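Local coordinates for protein racemase, putative (Roseobacter denitrificans, PDB 3TCS) that probably acts as a magnesium-dependent enzyme of the mandelate racemase family, with a predicted hydro-lyase activity, and holds magnesium and D-alanine in its barrel, at residues C62-R67 and R101-G106. Numbering follows the deposited sequence.
Sequences CTVLHR and RRAMAG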
ATOM      1  N   CYS B  62       0.714  -0.372 -14.788  1.00  6.35           N
ATOM      2  CA  CYS B  62      -0.218  -0.645 -15.880  1.00  7.78           C
ATOM      3  C   CYS B  62      -0.713  -2.087 -15.832  1.00  8.22           C
ATOM      4  O   CYS B  62      -1.856  -2.370 -16.184  1.00  7.52           O
ATOM      5  CB  CYS B  62       0.429  -0.325 -17.229  1.00  8.06           C
ATOM      6  SG  CYS B  62       0.563   1.470 -17.529  1.00  9.42           S
ATOM      7  N   THR B  63       0.146  -2.999 -15.389  1.00  7.03           N
ATOM      8  CA  THR B  63      -0.261  -4.393 -15.261  1.00  8.69           C
ATOM      9  C   THR B  63      -1.341  -4.460 -14.180  1.00  8.93           C
ATOM     10  O   THR B  63      -2.360  -5.139 -14.333  1.00  8.31           O
ATOM     11  CB  THR B  63       0.936  -5.285 -14.863  1.00  9.22           C
ATOM     12  OG1 THR B  63       1.867  -5.334 -15.953  1.00  9.79           O
ATOM     13  CG2 THR B  63       0.466  -6.709 -14.532  1.00  9.66           C
ATOM     14  N   VAL B  64      -1.115  -3.740 -13.087  1.00  8.38           N
ATOM     15  CA  VAL B  64      -2.074  -3.705 -11.986  1.00  8.11           C
ATOM     16  C   VAL B  64      -3.386  -3.074 -12.448  1.00  8.26           C
ATOM     17  O   VAL B  64      -4.474  -3.513 -12.064  1.00  7.77           O
ATOM     18  CB  VAL B  64      -1.506  -2.902 -10.781  1.00  7.67           C
ATOM     19  CG1 VAL B  64      -2.601  -2.628  -9.753  1.00  8.41           C
ATOM     20  CG2 VAL B  64      -0.377  -3.689 -10.134  1.00  8.39           C
ATOM     21  N   LEU B  65      -3.287  -2.050 -13.287  1.00  8.19           N
ATOM     22  CA  LEU B  65      -4.482  -1.374 -13.779  1.00  8.78           C
ATOM     23  C   LEU B  65      -5.421  -2.336 -14.506  1.00  8.93           C
ATOM     24  O   LEU B  65      -6.624  -2.360 -14.245  1.00 10.76           O
ATOM     25  CB  LEU B  65      -4.092  -0.221 -14.712  1.00  7.94           C
ATOM     26  CG  LEU B  65      -5.203   0.732 -15.179  1.00  9.98           C
ATOM     27  CD1 LEU B  65      -4.581   2.044 -15.647  1.00  9.25           C
ATOM     28  CD2 LEU B  65      -6.026   0.097 -16.297  1.00 11.63           C
ATOM     29  N   HIS B  66      -4.880  -3.135 -15.416  1.00  8.05           N
ATOM     30  CA  HIS B  66      -5.711  -4.072 -16.170  1.00  7.75           C
ATOM     31  C   HIS B  66      -6.174  -5.258 -15.335  1.00  8.95           C
ATOM     32  O   HIS B  66      -7.269  -5.787 -15.534  1.00 10.33           O
ATOM     33  CB  HIS B  66      -4.947  -4.572 -17.392  1.00  8.33           C
ATOM     34  CG  HIS B  66      -4.739  -3.519 -18.436  1.00  8.74           C
ATOM     35  ND1 HIS B  66      -5.743  -3.103 -19.282  1.00  9.33           N
ATOM     36  CD2 HIS B  66      -3.652  -2.773 -18.745  1.00  8.95           C
ATOM     37  CE1 HIS B  66      -5.285  -2.144 -20.069  1.00  8.83           C
ATOM     38  NE2 HIS B  66      -4.019  -1.926 -19.763  1.00  8.48           N
ATOM     39  N   ARG B  67      -5.340  -5.665 -14.390  1.00  8.51           N
ATOM     40  CA  ARG B  67      -5.658  -6.800 -13.540  1.00  9.56           C
ATOM     41  C   ARG B  67      -6.638  -6.460 -12.425  1.00 11.03           C
ATOM     42  O   ARG B  67      -7.542  -7.245 -12.118  1.00  8.98           O
ATOM     43  CB  ARG B  67      -4.375  -7.349 -12.914  1.00  9.18           C
ATOM     44  CG  ARG B  67      -4.542  -8.640 -12.110  1.00 11.86           C
ATOM     45  CD  ARG B  67      -4.693  -9.840 -13.038  1.00 11.20           C
ATOM     46  NE  ARG B  67      -3.483 -10.054 -13.825  1.00 12.96           N
ATOM     47  CZ  ARG B  67      -2.388 -10.656 -13.369  1.00 13.23           C
ATOM     48  NH1 ARG B  67      -2.348 -11.119 -12.127  1.00 12.77           N
ATOM     49  NH2 ARG B  67      -1.326 -10.785 -14.152  1.00 13.53           N
ATOM     50  N   ARG B 101      -3.661   2.552  -6.281  1.00  9.59           N
ATOM     51  CA  ARG B 101      -4.001   3.965  -6.437  1.00 10.05           C
ATOM     52  C   ARG B 101      -3.278   4.582  -7.621  1.00  7.79           C
ATOM     53  O   ARG B 101      -3.838   5.416  -8.326  1.00  7.04           O
ATOM     54  CB  ARG B 101      -3.669   4.762  -5.171  1.00 11.57           C
ATOM     55  CG  ARG B 101      -4.703   4.639  -4.070  1.00 18.61           C
ATOM     56  CD  ARG B 101      -4.638   3.280  -3.454  1.00 21.69           C
ATOM     57  NE  ARG B 101      -5.685   3.042  -2.469  1.00 25.17           N
ATOM     58  CZ  ARG B 101      -5.902   1.849  -1.931  1.00 24.46           C
ATOM     59  NH1 ARG B 101      -5.136   0.830  -2.293  1.00 24.41           N
ATOM     60  NH2 ARG B 101      -6.884   1.672  -1.058  1.00 27.01           N
ATOM     61  N   ARG B 102      -2.027   4.186  -7.829  1.00  7.11           N
ATOM     62  CA  ARG B 102      -1.250   4.697  -8.958  1.00  8.31           C
ATOM     63  C   ARG B 102      -1.957   4.338 -10.260  1.00  7.86           C
ATOM     64  O   ARG B 102      -1.948   5.111 -11.221  1.00  8.33           O
ATOM     65  CB  ARG B 102       0.148   4.075  -8.978  1.00  9.31           C
ATOM     66  CG  ARG B 102       1.087   4.562  -7.891  1.00 10.67           C
ATOM     67  CD  ARG B 102       2.380   3.750  -7.901  1.00 10.67           C
ATOM     68  NE  ARG B 102       3.313   4.213  -6.878  1.00 10.49           N
ATOM     69  CZ  ARG B 102       4.442   4.869  -7.129  1.00 11.35           C
ATOM     70  NH1 ARG B 102       4.798   5.147  -8.381  1.00  9.57           N
ATOM     71  NH2 ARG B 102       5.212   5.255  -6.122  1.00 10.75           N
ATOM     72  N   ALA B 103      -2.560   3.151 -10.281  1.00  8.06           N
ATOM     73  CA  ALA B 103      -3.269   2.655 -11.462  1.00  8.96           C
ATOM     74  C   ALA B 103      -4.611   3.365 -11.621  1.00  8.09           C
ATOM     75  O   ALA B 103      -4.966   3.810 -12.716  1.00  8.53           O
ATOM     76  CB  ALA B 103      -3.484   1.141 -11.345  1.00  8.82           C
ATOM     77  N   MET B 104      -5.356   3.461 -10.525  1.00  6.55           N
ATOM     78  CA  MET B 104      -6.647   4.136 -10.538  1.00  8.82           C
ATOM     79  C   MET B 104      -6.492   5.570 -11.035  1.00  9.28           C
ATOM     80  O   MET B 104      -7.359   6.087 -11.745  1.00  8.89           O
ATOM     81  CB  MET B 104      -7.247   4.173  -9.132  1.00 11.30           C
ATOM     82  CG  MET B 104      -7.667   2.821  -8.580  1.00 14.60           C
ATOM     83  SD  MET B 104      -8.014   2.916  -6.803  1.00 17.90           S
ATOM     84  CE  MET B 104      -9.202   4.248  -6.751  1.00 17.92           C
ATOM     85  N   ALA B 105      -5.392   6.212 -10.646  1.00  6.74           N
ATOM     86  CA  ALA B 105      -5.143   7.596 -11.035  1.00  8.57           C
ATOM     87  C   ALA B 105      -5.137   7.774 -12.550  1.00  7.93           C
ATOM     88  O   ALA B 105      -5.558   8.811 -13.063  1.00  8.08           O
ATOM     89  CB  ALA B 105      -3.817   8.077 -10.445  1.00  8.29           C
ATOM     90  N   GLY B 106      -4.651   6.762 -13.257  1.00  7.49           N
ATOM     91  CA  GLY B 106      -4.592   6.833 -14.706  1.00  7.94           C
ATOM     92  C   GLY B 106      -5.967   6.818 -15.346  1.00  8.46           C
ATOM     93  O   GLY B 106      -6.219   7.533 -16.320  1.00  8.55           O
TER
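Close helix-helix packing of Leu-65 and Val-64 against Ala-103 joins helices 58-73 and 98-119 in the N-terminal capping domain of this enolase-superfamily fold, the part that accompanies the TIM barrel. The first evidence is the backbone separation: the CA atoms of Leu-65 and Ala-103 stand 4.8 Å apart, a spacing that a small residue at the interface permits. Ala-103 directs its methyl at the other helix, where CB lies 3.6 Å from CA of Leu-65 and 3.7 Å from CB of the same residue. The methyl therefore rests on the backbone and the root of the leucine side chain rather than on its branched end. Val-64 borders the methyl with one branch: CG1, anti to the backbone N (chi1 169°), reaches to 4.2 Å from Ala-103 CB. All three touching residues are buried, and the pairings between their side chains are apolar, so van der Waals contact carries the join; the two segments bury 144 Å² in total.

Surrounding residues place this seam. Leu-65 also packs on Ile-28 and Thr-30 of strand 25-32, linking the helix pair to the antiparallel sheet, while Val-64 touches Ile-60 of the second subunit. Arg-102 extends away from helix 58-73's segment 62-67 and forms a cation-pi contact with Phe-95 of that subunit, so the dimer interface adjoins the packed pair.

Beyond the alanine methyl, the leucine runs along helix 98-119. Its CG is anti to the backbone N (chi1 -172°), which carries the branch past the methyl to the Ala-103 carbonyl, and CD1 ends 3.4 Å from Ala-103 O.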